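Local atomic coordinates of hypothetical sugar kinase (Cytophaga hutchinsonii, PDB entry 3R8E), a protein that probably phosphorylates a sugar or related substrate, as a putative kinase of the ROK family with a ribonuclease H-like fold. Residues Ala131-Tyr136 with Gly159-Gly164; Lys142-Phe147 with Leu261-Leu266; Val80-Pro85 with Phe122-Asp127; Gly269-Phe274 with Ile299-Leu304; Gly34-Glu39 with Gly309-Ala314. All coordinates share one frame; numbering follows the deposited sequence.

How the interactions relate
Interactions 1, 2 and 4 all reach the sheet formed by strands 147-152, 156-162, 263-267 and 298-301, whereas interactions 3 and 5 belong to the other large sheet. Interactions 1 and 2 lie about 7 Å apart between centres and share backbone pairing, Tyr136 O with Arg143 N and Gly164 N with Gln145 O. Strand 263-267 joins interactions 2 and 4 through Ile264 O to Gly300 N. Interaction 3 runs directly into helix 127-138 of interaction 1, and Ala313 of interaction 5 rests on Gly81. Interactions 3 and 4, about 23 Å apart between centres, do not touch. In related kinases substrates bind between the two halves, and the same is probable here.

Interaction 1 (Ala131-Tyr136 with Gly159-Gly164); sequences AALGEY and GVMMNG
Ala132 O accepts the helical hydrogen bond from Tyr136 N at 2.9 Å, and the turn of helix so closed sets Ala132 against Gly159, and Leu133 and Tyr136 against selenomethionine Met161. No hydrogen bond crosses the contact. The chain of Met161 is bent at both chi2 (-61°) and chi3 (-60°), which folds its methyl end back over the Tyr136 ring. Met161 CE lies 3.7 Å from the centroid of the Tyr136 ring, almost above its centre, in a CH-pi contact; the selenium of the same Met-aromatic pair stands obliquely to the ring. Leu133 meets that selenium with CD1, 4.0 Å from Met161 SE. One turn before Tyr136, Ala132 CB meets the bare backbone of Gly159, 3.5 Å from Gly159 C. At the far end of the ring Tyr136 OH passes Gly164 CA at 3.7 Å, while its polar partner is the side chain of Gln145. Helix 127-138 is thereby laid across strand 156-162 of the sheet in one half of the ribonuclease H-like fold. Dispersion and CH-pi attraction, with one polarisable selenium at the centre, hold helix and strand together, so the fit probably depends on shape more than charge.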
# COMPACT_ATOMS: atom_id res chain seq x y z
N ALA A 131 -5.77 -15.74 -7.38
CA ALA A 131 -4.50 -16.19 -7.97
C ALA A 131 -3.38 -16.25 -6.91
O ALA A 131 -2.64 -17.23 -6.88
CB ALA A 131 -4.09 -15.29 -9.13
N ALA A 132 -3.31 -15.25 -6.00
CA ALA A 132 -2.32 -15.27 -4.91
C ALA A 132 -2.60 -16.46 -3.98
O ALA A 132 -1.67 -17.18 -3.62
CB ALA A 132 -2.37 -13.98 -4.12
N LEU A 133 -3.89 -16.70 -3.65
CA LEU A 133 -4.29 -17.82 -2.80
C LEU A 133 -3.95 -19.17 -3.48
O LEU A 133 -3.54 -20.11 -2.80
CB LEU A 133 -5.78 -17.73 -2.44
CG LEU A 133 -6.28 -18.64 -1.32
CD1 LEU A 133 -5.65 -18.29 0.03
CD2 LEU A 133 -7.79 -18.58 -1.22
N GLY A 134 -4.07 -19.22 -4.81
CA GLY A 134 -3.73 -20.40 -5.60
C GLY A 134 -2.25 -20.73 -5.48
O GLY A 134 -1.88 -21.89 -5.25
N GLU A 135 -1.40 -19.70 -5.60
CA GLU A 135 0.05 -19.82 -5.47
C GLU A 135 0.41 -20.23 -4.05
O GLU A 135 1.28 -21.07 -3.87
CB GLU A 135 0.74 -18.50 -5.85
CG GLU A 135 0.89 -18.29 -7.35
CD GLU A 135 1.85 -19.20 -8.10
OE1 GLU A 135 2.69 -19.87 -7.46
OE2 GLU A 135 1.78 -19.22 -9.35
N TYR A 136 -0.30 -19.69 -3.05
CA TYR A 136 -0.09 -19.99 -1.64
C TYR A 136 -0.37 -21.47 -1.33
O TYR A 136 0.37 -22.07 -0.55
CB TYR A 136 -0.97 -19.08 -0.77
CG TYR A 136 -0.86 -19.35 0.72
CD1 TYR A 136 0.22 -18.88 1.45
CD2 TYR A 136 -1.84 -20.08 1.39
CE1 TYR A 136 0.32 -19.12 2.82
CE2 TYR A 136 -1.74 -20.34 2.75
CZ TYR A 136 -0.66 -19.86 3.47
OH TYR A 136 -0.55 -20.10 4.82
N GLY A 159 -2.39 -9.86 -5.96
CA GLY A 159 -2.96 -10.48 -4.79
C GLY A 159 -1.86 -10.55 -3.76
O GLY A 159 -0.70 -10.76 -4.13
N VAL A 160 -2.19 -10.34 -2.48
CA VAL A 160 -1.18 -10.37 -1.43
C VAL A 160 -1.58 -11.29 -0.30
O VAL A 160 -2.70 -11.21 0.21
CB VAL A 160 -0.90 -8.93 -0.89
CG1 VAL A 160 -0.04 -8.97 0.37
CG2 VAL A 160 -0.25 -8.05 -1.94
N MSE A 161 -0.63 -12.15 0.11
CA MSE A 161 -0.74 -12.96 1.32
C MSE A 161 0.04 -12.21 2.38
O MSE A 161 1.15 -11.75 2.10
CB MSE A 161 -0.18 -14.39 1.13
CG MSE A 161 -0.92 -15.21 0.08
SE MSE A 161 -2.80 -15.51 0.44
CE MSE A 161 -2.64 -16.44 2.14
N MSE A 162 -0.53 -12.06 3.58
CA MSE A 162 0.16 -11.40 4.68
C MSE A 162 0.01 -12.26 5.92
O MSE A 162 -1.11 -12.48 6.40
CB MSE A 162 -0.36 -9.98 4.91
CG MSE A 162 0.43 -9.23 5.94
SE MSE A 162 0.10 -7.35 5.84
CE MSE A 162 1.19 -6.99 4.23
N ASN A 163 1.15 -12.78 6.42
CA ASN A 163 1.23 -13.66 7.59
C ASN A 163 0.27 -14.87 7.41
O ASN A 163 -0.45 -15.24 8.34
CB ASN A 163 0.96 -12.88 8.90
CG ASN A 163 1.68 -11.55 8.97
OD1 ASN A 163 1.05 -10.49 8.94
ND2 ASN A 163 3.00 -11.56 9.03
N GLY A 164 0.26 -15.42 6.19
CA GLY A 164 -0.55 -16.57 5.82
C GLY A 164 -2.04 -16.34 5.65
O GLY A 164 -2.80 -17.30 5.57

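Interaction 2 (Lys142-Phe147 with Leu261-Leu266); sequences KRMQTF and LNNILL
The irregular chain 142-147 comes up to the strand of 261-266 at its last residue, where Phe147 CA is 4.6 Å from Asn263 CA. There Phe147 CA makes a CA-H...O contact of 3.3 Å with Asn263 O. Just before this point the carbonyl of Thr146 is gripped twice. Asn263 ND2 donates to Thr146 O over 3.0 Å, nearly along the C=O axis (C=O...N 160°) and with the oxygen slightly tilted from the amide plane. A water also donates to Thr146 O, at 2.8 Å, and accepts from Asn262 N at 3.0 Å, bridging the two segments just before the strands pair. Phe147 opens strand 147-152, and 263-267 runs parallel beside it in the sheet of this ribonuclease H-like half, so the contact lies where the two strands begin to pair. Next to the bonded amide, selenomethionine Met144 passes Asn263, with SE 3.8 Å from Asn263 CB. Its chain is extended as far as the selenium and then bends (chi3 62°), carrying Met144 CE tip to tip with Leu265, 3.8 Å from Leu265 CG. Phe147 holds CG between its backbone N and carbonyl carbon (chi1 68°), which turns the ring toward the same leucine; Phe147 CE1 is 3.9 Å from Leu265 CD1, and Met144 O lies at the ring edge in its plane. Thr146 turns CG2 to Leu261 CB, while its OG1 pairs with Asn163 N and its side chain also packs on Gly170 of the second subunit.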
# COMPACT_ATOMS: atom_id res chain seq x y z
N LYS A 142 4.61 -22.58 -2.23
CA LYS A 142 3.43 -22.81 -1.41
C LYS A 142 3.74 -22.62 0.08
O LYS A 142 4.84 -22.95 0.55
CB LYS A 142 2.79 -24.19 -1.67
CG LYS A 142 3.66 -25.40 -1.37
CD LYS A 142 2.81 -26.67 -1.32
CE LYS A 142 3.61 -27.86 -0.88
NZ LYS A 142 2.75 -29.06 -0.70
N ARG A 143 2.77 -22.00 0.78
CA ARG A 143 2.78 -21.69 2.21
C ARG A 143 3.74 -20.53 2.58
O ARG A 143 3.85 -20.20 3.76
CB ARG A 143 3.03 -22.93 3.10
CG ARG A 143 1.93 -24.00 3.01
CD ARG A 143 0.67 -23.61 3.75
NE ARG A 143 -0.43 -24.55 3.49
CZ ARG A 143 -1.62 -24.50 4.08
NH1 ARG A 143 -1.88 -23.56 4.98
NH2 ARG A 143 -2.55 -25.39 3.78
N MSE A 144 4.36 -19.87 1.57
CA MSE A 144 5.14 -18.64 1.80
C MSE A 144 4.15 -17.66 2.42
O MSE A 144 3.09 -17.43 1.83
CB MSE A 144 5.72 -18.14 0.47
CG MSE A 144 6.56 -16.88 0.62
SE MSE A 144 7.68 -16.59 -0.94
CE MSE A 144 6.39 -16.38 -2.29
N GLN A 145 4.42 -17.19 3.64
CA GLN A 145 3.45 -16.45 4.43
C GLN A 145 3.13 -15.03 3.95
O GLN A 145 1.98 -14.61 4.05
CB GLN A 145 3.90 -16.38 5.90
CG GLN A 145 3.91 -17.74 6.61
CD GLN A 145 2.55 -18.40 6.70
OE1 GLN A 145 2.21 -19.31 5.94
NE2 GLN A 145 1.75 -17.97 7.65
N THR A 146 4.15 -14.29 3.50
CA THR A 146 3.95 -12.89 3.12
C THR A 146 4.57 -12.62 1.75
O THR A 146 5.79 -12.66 1.61
CB THR A 146 4.54 -11.99 4.22
OG1 THR A 146 3.94 -12.35 5.47
CG2 THR A 146 4.32 -10.49 3.95
N PHE A 147 3.72 -12.35 0.75
CA PHE A 147 4.19 -12.08 -0.61
C PHE A 147 3.15 -11.38 -1.44
O PHE A 147 1.96 -11.42 -1.12
CB PHE A 147 4.62 -13.38 -1.33
CG PHE A 147 3.51 -14.35 -1.68
CD1 PHE A 147 2.87 -14.28 -2.91
CD2 PHE A 147 3.16 -15.37 -0.80
CE1 PHE A 147 1.86 -15.19 -3.24
CE2 PHE A 147 2.16 -16.29 -1.14
CZ PHE A 147 1.51 -16.19 -2.36
N LEU A 261 6.57 -5.80 2.63
CA LEU A 261 6.72 -7.18 2.18
C LEU A 261 7.91 -7.17 1.23
O LEU A 261 8.21 -6.11 0.67
CB LEU A 261 5.43 -7.76 1.52
CG LEU A 261 4.86 -7.06 0.27
CD1 LEU A 261 5.58 -7.50 -1.00
CD2 LEU A 261 3.40 -7.40 0.09
N ASN A 262 8.59 -8.30 1.05
CA ASN A 262 9.72 -8.30 0.12
C ASN A 262 9.85 -9.64 -0.63
O ASN A 262 10.91 -9.93 -1.19
CB ASN A 262 11.03 -7.92 0.83
CG ASN A 262 11.48 -8.89 1.88
OD1 ASN A 262 10.76 -9.83 2.23
ND2 ASN A 262 12.67 -8.67 2.42
N ASN A 263 8.77 -10.42 -0.68
CA ASN A 263 8.68 -11.64 -1.48
C ASN A 263 7.77 -11.32 -2.63
O ASN A 263 6.65 -10.87 -2.40
CB ASN A 263 8.19 -12.84 -0.69
CG ASN A 263 9.15 -13.33 0.34
OD1 ASN A 263 10.37 -13.39 0.12
ND2 ASN A 263 8.62 -13.75 1.47
N ILE A 264 8.28 -11.46 -3.86
CA ILE A 264 7.51 -11.10 -5.05
C ILE A 264 7.48 -12.27 -6.03
O ILE A 264 8.53 -12.80 -6.40
CB ILE A 264 8.12 -9.82 -5.71
CG1 ILE A 264 8.08 -8.61 -4.75
CG2 ILE A 264 7.43 -9.47 -7.05
CD1 ILE A 264 9.30 -7.75 -4.81
N LEU A 265 6.26 -12.64 -6.46
CA LEU A 265 6.04 -13.66 -7.49
C LEU A 265 5.51 -12.96 -8.73
O LEU A 265 4.57 -12.17 -8.63
CB LEU A 265 5.09 -14.78 -7.06
CG LEU A 265 5.53 -15.72 -5.93
CD1 LEU A 265 4.47 -16.78 -5.68
CD2 LEU A 265 6.88 -16.39 -6.22
N LEU A 266 6.11 -13.25 -9.89
CA LEU A 266 5.72 -12.62 -11.14
C LEU A 266 5.07 -13.63 -12.08
O LEU A 266 5.69 -14.64 -12.42
CB LEU A 266 6.94 -11.95 -11.80
CG LEU A 266 7.65 -10.86 -10.97
CD1 LEU A 266 8.94 -10.45 -11.62
CD2 LEU A 266 6.76 -9.62 -10.76
O HOH W 1 7.46 -10.59 2.61

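Interaction 3 (Val80-Pro85 with Phe122-Asp127); sequences VGIGWP and FKIEND
Trp84 swings its indole back beside the backbone N (chi1 -62°), while Ile124 sets CG1 in the crowded position between N and carbonyl carbon (chi1 72°); together these turns bring the pyrrole edge of the tryptophan onto the isoleucine branch point. Trp84 NE1 stands 3.4 Å from Ile124 CG2, with the methyl near the ring plane, and this buried N-H has no polar partner. Ile82 CG2 lies over one face of the same ring, toward its rim. The two segments are adjacent parallel strands, 79-84 and 121-126, in one of the large sheets of the ribonuclease H-like fold. Their pairing starts where Lys123 N donates to Val80 O at 3.2 Å and continues as Ile82 N donates to Lys123 O at 3.0 Å. Glu125 N then reaches Ile82 O over 3.1 Å, and Trp84 N returns to Glu125 O over 2.8 Å. Val80 and Phe122 lie side by side on the face shared with Ile82 and Ile124, the valine CB meeting CD2 of the ring. Gly81 and Gly83 present no side chain to the other face, where Ala313 of helix 308-318 comes against the backbone. As the second strand ends, Glu125 OE2 takes a hydrogen bond from Asn126 N at 2.8 Å, while OE1 forms a salt bridge with Arg92. Asn126 is the N-cap of helix 127-138, its OD1 accepting from Lys129 N, and its ND2 goes to Gly86 O. The last rung departs from strand geometry: Asp127 N approaches Trp84 O at 2.8 Å from 42° above the carbonyl plane.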
# COMPACT_ATOMS: atom_id res chain seq x y z
N VAL A 80 -18.28 -24.69 -4.10
CA VAL A 80 -18.05 -23.92 -5.33
C VAL A 80 -17.43 -22.57 -4.98
O VAL A 80 -18.09 -21.74 -4.33
CB VAL A 80 -19.34 -23.75 -6.19
CG1 VAL A 80 -19.07 -22.89 -7.43
CG2 VAL A 80 -19.95 -25.09 -6.61
N GLY A 81 -16.19 -22.36 -5.41
CA GLY A 81 -15.46 -21.10 -5.22
C GLY A 81 -15.40 -20.34 -6.53
O GLY A 81 -15.09 -20.93 -7.57
N ILE A 82 -15.70 -19.02 -6.50
CA ILE A 82 -15.73 -18.22 -7.73
C ILE A 82 -14.88 -16.96 -7.58
O ILE A 82 -15.07 -16.21 -6.63
CB ILE A 82 -17.19 -17.86 -8.16
CG1 ILE A 82 -18.12 -19.09 -8.16
CG2 ILE A 82 -17.19 -17.18 -9.53
CD1 ILE A 82 -19.58 -18.81 -7.72
N GLY A 83 -13.97 -16.75 -8.54
CA GLY A 83 -13.11 -15.57 -8.61
C GLY A 83 -13.71 -14.58 -9.60
O GLY A 83 -14.15 -14.99 -10.68
N TRP A 84 -13.75 -13.29 -9.24
CA TRP A 84 -14.41 -12.27 -10.07
C TRP A 84 -13.45 -11.16 -10.57
O TRP A 84 -12.61 -10.70 -9.79
CB TRP A 84 -15.56 -11.65 -9.28
CG TRP A 84 -16.63 -12.63 -8.90
CD1 TRP A 84 -16.69 -13.38 -7.76
CD2 TRP A 84 -17.80 -12.94 -9.65
NE1 TRP A 84 -17.82 -14.17 -7.77
CE2 TRP A 84 -18.53 -13.91 -8.92
CE3 TRP A 84 -18.30 -12.52 -10.89
CZ2 TRP A 84 -19.75 -14.43 -9.36
CZ3 TRP A 84 -19.52 -13.03 -11.33
CH2 TRP A 84 -20.22 -13.97 -10.57
N PRO A 85 -13.55 -10.77 -11.88
CA PRO A 85 -12.60 -9.80 -12.46
C PRO A 85 -12.97 -8.34 -12.24
O PRO A 85 -13.14 -7.57 -13.20
CB PRO A 85 -12.61 -10.16 -13.95
CG PRO A 85 -14.00 -10.63 -14.19
CD PRO A 85 -14.49 -11.26 -12.91
N PHE A 122 -20.96 -22.09 -0.77
CA PHE A 122 -20.47 -21.19 -1.82
C PHE A 122 -19.63 -20.06 -1.25
O PHE A 122 -19.96 -19.53 -0.18
CB PHE A 122 -21.64 -20.60 -2.62
CG PHE A 122 -22.42 -21.58 -3.45
CD1 PHE A 122 -23.52 -22.24 -2.93
CD2 PHE A 122 -22.08 -21.81 -4.78
CE1 PHE A 122 -24.24 -23.15 -3.70
CE2 PHE A 122 -22.81 -22.71 -5.56
CZ PHE A 122 -23.89 -23.37 -5.01
N LYS A 123 -18.56 -19.67 -1.97
CA LYS A 123 -17.65 -18.59 -1.59
C LYS A 123 -17.18 -17.81 -2.82
O LYS A 123 -17.01 -18.38 -3.90
CB LYS A 123 -16.45 -19.12 -0.79
CG LYS A 123 -16.74 -19.23 0.70
CD LYS A 123 -15.73 -20.09 1.42
CE LYS A 123 -15.97 -20.14 2.90
NZ LYS A 123 -15.03 -21.07 3.59
N ILE A 124 -17.04 -16.47 -2.68
CA ILE A 124 -16.62 -15.58 -3.77
C ILE A 124 -15.45 -14.69 -3.30
O ILE A 124 -15.30 -14.43 -2.11
CB ILE A 124 -17.76 -14.74 -4.40
CG1 ILE A 124 -18.25 -13.61 -3.47
CG2 ILE A 124 -18.91 -15.62 -4.94
CD1 ILE A 124 -19.03 -12.57 -4.09
N GLU A 125 -14.64 -14.24 -4.26
CA GLU A 125 -13.46 -13.40 -4.03
C GLU A 125 -13.04 -12.74 -5.33
O GLU A 125 -13.47 -13.16 -6.41
CB GLU A 125 -12.31 -14.27 -3.44
CG GLU A 125 -11.05 -13.55 -2.98
CD GLU A 125 -11.30 -12.36 -2.08
OE1 GLU A 125 -11.57 -12.57 -0.88
OE2 GLU A 125 -11.34 -11.22 -2.61
N ASN A 126 -12.20 -11.69 -5.24
CA ASN A 126 -11.62 -11.06 -6.42
C ASN A 126 -10.65 -12.06 -7.07
O ASN A 126 -9.92 -12.77 -6.36
CB ASN A 126 -10.92 -9.75 -6.04
CG ASN A 126 -10.02 -9.22 -7.12
OD1 ASN A 126 -8.83 -9.50 -7.15
ND2 ASN A 126 -10.60 -8.51 -8.08
N ASP A 127 -10.65 -12.14 -8.42
CA ASP A 127 -9.84 -13.12 -9.16
C ASP A 127 -8.32 -12.95 -8.98
O ASP A 127 -7.62 -13.96 -8.91
CB ASP A 127 -10.18 -13.12 -10.65
CG ASP A 127 -9.97 -11.82 -11.42
OD1 ASP A 127 -9.72 -10.78 -10.78
OD2 ASP A 127 -10.09 -11.85 -12.66

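Interaction 4 (Gly269-Phe274 with Ile299-Leu304); sequences GISGAF and IGKATL
The loop 269-274, with a short 3-10 segment at 271-272, faces strand end 299-301 without backbone pairing, the CA atoms of Ser271 and Lys301 remaining 7.2 Å apart. Side chains bridge the gap. Lys301 is bent at chi2 (92°) and again at chi4 (73°), which curls its ammonium group back toward its own backbone as well as across to the loop. Lys301 NZ donates to Ser271 OG at 2.8 Å, a bond that holds for one of the two serine conformers and is less certain for that reason. The same nitrogen donates to Ala302 O over 3.2 Å, reaching that oxygen somewhat off its carbonyl plane, so one ammonium can link loop and strand end. In the same conformer Ser271 OG is also hydrogen-bonded to Gly268 O. The methylenes of the lysine take part too, Lys301 CE lying 3.4 Å from Ser271 O. Phe274 supplies the aromatic part of the contact. With CG anti to the backbone N (chi1 -171°), its ring reaches over to the strand and presents an edge to the backbone: Phe274 CE2 is 3.5 Å from Gly300 O, and Phe274 CZ is 3.7 Å from Ile299 O. Phe274 CZ also touches Ile299 CG2 at 4.1 Å, while the Phe274 and Lys301 side chains run antiparallel to one another. Phe274 begins helix 274-288, directly after Ala273 at the N-cap. Strand 263-267, this helix and the neighbouring parallel strand 298-301 make up a beta-alpha-beta crossover, and the contact packs the entrance of its helix against the end of its second strand.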
# COMPACT_ATOMS: atom_id res chain seq x y z
N GLY A 269 1.40 -13.22 -18.96
CA GLY A 269 2.05 -13.39 -20.25
C GLY A 269 3.44 -12.79 -20.37
O GLY A 269 4.32 -13.38 -21.00
N ILE A 270 3.66 -11.63 -19.73
CA ILE A 270 4.92 -10.90 -19.76
C ILE A 270 6.03 -11.61 -18.92
O ILE A 270 7.21 -11.44 -19.26
CB ILE A 270 4.65 -9.43 -19.32
CG1 ILE A 270 4.37 -8.56 -20.56
CG2 ILE A 270 5.73 -8.80 -18.42
CD1 ILE A 270 3.33 -7.55 -20.36
N SER A 271 5.64 -12.40 -17.88
CA SER A 271 6.57 -13.11 -16.99
C SER A 271 7.47 -14.13 -17.74
O SER A 271 8.47 -14.59 -17.18
CB SER A 271 5.83 -13.82 -15.87
OG SER A 271 5.08 -14.94 -16.32
N GLY A 272 7.12 -14.45 -18.98
CA GLY A 272 7.91 -15.36 -19.81
C GLY A 272 9.24 -14.72 -20.17
O GLY A 272 10.21 -15.42 -20.51
N ALA A 273 9.31 -13.38 -20.06
CA ALA A 273 10.48 -12.54 -20.32
C ALA A 273 11.18 -12.14 -19.01
O ALA A 273 11.92 -11.16 -18.97
CB ALA A 273 10.05 -11.29 -21.06
N PHE A 274 10.95 -12.94 -17.94
CA PHE A 274 11.48 -12.76 -16.58
C PHE A 274 12.97 -12.36 -16.59
O PHE A 274 13.31 -11.32 -16.04
CB PHE A 274 11.30 -14.07 -15.79
CG PHE A 274 11.60 -14.02 -14.31
CD1 PHE A 274 12.90 -14.22 -13.84
CD2 PHE A 274 10.59 -13.81 -13.38
CE1 PHE A 274 13.17 -14.18 -12.46
CE2 PHE A 274 10.86 -13.78 -12.01
CZ PHE A 274 12.15 -13.96 -11.56
N ILE A 299 12.61 -12.50 -5.51
CA ILE A 299 11.83 -12.27 -6.73
C ILE A 299 11.81 -13.60 -7.46
O ILE A 299 12.85 -14.08 -7.91
CB ILE A 299 12.34 -11.09 -7.60
CG1 ILE A 299 12.37 -9.78 -6.79
CG2 ILE A 299 11.46 -10.94 -8.86
CD1 ILE A 299 13.25 -8.74 -7.35
N GLY A 300 10.64 -14.21 -7.49
CA GLY A 300 10.44 -15.51 -8.12
C GLY A 300 9.42 -15.50 -9.23
O GLY A 300 8.67 -14.54 -9.39
N LYS A 301 9.40 -16.58 -10.01
CA LYS A 301 8.46 -16.75 -11.11
C LYS A 301 7.23 -17.49 -10.59
O LYS A 301 7.38 -18.49 -9.87
CB LYS A 301 9.16 -17.51 -12.27
CG LYS A 301 8.25 -17.95 -13.42
CD LYS A 301 8.17 -16.93 -14.55
CE LYS A 301 7.32 -17.43 -15.70
NZ LYS A 301 5.87 -17.44 -15.37
N ALA A 302 6.02 -17.00 -10.91
CA ALA A 302 4.77 -17.68 -10.55
C ALA A 302 4.61 -18.83 -11.54
O ALA A 302 4.54 -18.59 -12.75
CB ALA A 302 3.60 -16.72 -10.64
N THR A 303 4.66 -20.08 -11.06
CA THR A 303 4.67 -21.25 -11.94
C THR A 303 3.28 -21.80 -12.28
O THR A 303 3.18 -22.60 -13.21
CB THR A 303 5.54 -22.37 -11.36
OG1 THR A 303 4.92 -22.90 -10.18
CG2 THR A 303 6.97 -21.91 -11.05
N LEU A 304 2.23 -21.39 -11.55
CA LEU A 304 0.88 -21.90 -11.83
C LEU A 304 0.28 -21.28 -13.09
O LEU A 304 -0.68 -21.83 -13.65
CB LEU A 304 -0.06 -21.69 -10.65
CG LEU A 304 0.28 -22.45 -9.36
CD1 LEU A 304 -0.72 -22.14 -8.31
CD2 LEU A 304 0.32 -23.97 -9.58

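Interaction 5 (Gly34-Glu39 with Gly309-Ala314); sequences GLVTPE and GLLGAA
Apolar packing accounts for most of the contact, and Val36 is at its centre. With CG1 anti to the backbone N (chi1 179°), the valine spreads its two methyls over different residues of the helix. CG2 rests on the methyl of Ala314, Val36 CG2 to Ala314 CB being 3.6 Å, and also meets Leu310 CD2 at 3.7 Å. Val36 CG1 goes to the other leucine, 3.7 Å from Leu311 CD2, and these two side chains lie roughly perpendicular, whereas Val36 and Leu310 run past one another in opposite directions. Leu311 additionally packs on Ile42 of the next strand along.

A second kind of contact is between side chain and backbone. Leu310 straddles Gly34, with CD2 3.8 Å from Gly34 O and CD1 3.8 Å from Gly34 N; lacking a side chain, the glycine lets the leucine settle directly on the strand.

Hydrogen bonds serve each segment separately and none crosses. Ala314 N donates to Leu310 O at 3.0 Å within the helix, while the backbones of Gly34 and Val36 pair with Gly23 and Ile21 of strand 21-25. Helix 308-318, near the C terminus, thus packs across strand 30-36 of the sheet near the N terminus; the axis of 309-314 passes that of 34-36 at 58°, 8.9 Å away at closest approach. With backbone polar groups engaged in helix and sheet, this buried union of the chain's two ends rests on close-fitting aliphatic surfaces.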
# COMPACT_ATOMS: atom_id res chain seq x y z
N GLY A 34 -13.51 -25.71 -13.50
CA GLY A 34 -12.64 -26.86 -13.28
C GLY A 34 -12.82 -27.53 -11.94
O GLY A 34 -13.07 -26.86 -10.93
N LEU A 35 -12.69 -28.86 -11.93
CA LEU A 35 -12.77 -29.63 -10.69
C LEU A 35 -11.37 -29.73 -10.12
O LEU A 35 -10.46 -30.22 -10.79
CB LEU A 35 -13.39 -31.01 -10.94
CG LEU A 35 -14.44 -31.45 -9.93
CD1 LEU A 35 -15.67 -30.55 -9.97
CD2 LEU A 35 -14.84 -32.88 -10.16
N VAL A 36 -11.18 -29.23 -8.91
CA VAL A 36 -9.85 -29.17 -8.29
C VAL A 36 -9.70 -30.24 -7.21
O VAL A 36 -10.56 -30.39 -6.34
CB VAL A 36 -9.57 -27.75 -7.73
CG1 VAL A 36 -8.21 -27.66 -7.05
CG2 VAL A 36 -9.69 -26.69 -8.83
N THR A 37 -8.57 -30.98 -7.28
CA THR A 37 -8.18 -32.04 -6.35
C THR A 37 -7.41 -31.41 -5.16
O THR A 37 -6.89 -30.30 -5.32
CB THR A 37 -7.29 -33.09 -7.06
OG1 THR A 37 -6.03 -32.51 -7.41
CG2 THR A 37 -7.94 -33.70 -8.29
N PRO A 38 -7.24 -32.11 -4.00
CA PRO A 38 -6.46 -31.52 -2.89
C PRO A 38 -4.98 -31.29 -3.23
O PRO A 38 -4.32 -30.52 -2.53
CB PRO A 38 -6.61 -32.55 -1.76
CG PRO A 38 -7.80 -33.38 -2.13
CD PRO A 38 -7.77 -33.44 -3.62
N GLU A 39 -4.45 -31.93 -4.30
CA GLU A 39 -3.05 -31.77 -4.73
C GLU A 39 -2.89 -30.66 -5.79
O GLU A 39 -1.77 -30.36 -6.21
CB GLU A 39 -2.43 -33.10 -5.21
CG GLU A 39 -3.13 -33.79 -6.38
CD GLU A 39 -4.19 -34.83 -6.04
OE1 GLU A 39 -4.47 -35.04 -4.84
OE2 GLU A 39 -4.74 -35.43 -6.99
N GLY A 309 -5.81 -18.57 -10.67
CA GLY A 309 -7.12 -17.99 -10.37
C GLY A 309 -8.18 -19.02 -10.03
O GLY A 309 -8.87 -18.89 -9.02
N LEU A 310 -8.27 -20.08 -10.86
CA LEU A 310 -9.22 -21.18 -10.67
C LEU A 310 -8.85 -21.99 -9.42
O LEU A 310 -9.72 -22.28 -8.60
CB LEU A 310 -9.25 -22.07 -11.92
CG LEU A 310 -10.53 -22.89 -12.12
CD1 LEU A 310 -10.90 -22.95 -13.58
CD2 LEU A 310 -10.36 -24.30 -11.58
N LEU A 311 -7.54 -22.31 -9.26
CA LEU A 311 -7.05 -23.05 -8.09
C LEU A 311 -7.34 -22.30 -6.79
O LEU A 311 -7.80 -22.90 -5.83
CB LEU A 311 -5.54 -23.36 -8.21
CG LEU A 311 -5.13 -24.39 -9.28
CD1 LEU A 311 -3.63 -24.42 -9.43
CD2 LEU A 311 -5.63 -25.78 -8.93
N GLY A 312 -7.13 -20.98 -6.81
CA GLY A 312 -7.38 -20.11 -5.67
C GLY A 312 -8.85 -20.01 -5.35
O GLY A 312 -9.23 -20.01 -4.17
N ALA A 313 -9.70 -19.94 -6.40
CA ALA A 313 -11.16 -19.90 -6.25
C ALA A 313 -11.63 -21.16 -5.50
O ALA A 313 -12.34 -21.05 -4.51
CB ALA A 313 -11.84 -19.77 -7.60
N ALA A 314 -11.14 -22.35 -5.91
CA ALA A 314 -11.45 -23.59 -5.21
C ALA A 314 -10.87 -23.56 -3.79
O ALA A 314 -11.52 -24.05 -2.86
CB ALA A 314 -10.88 -24.78 -5.98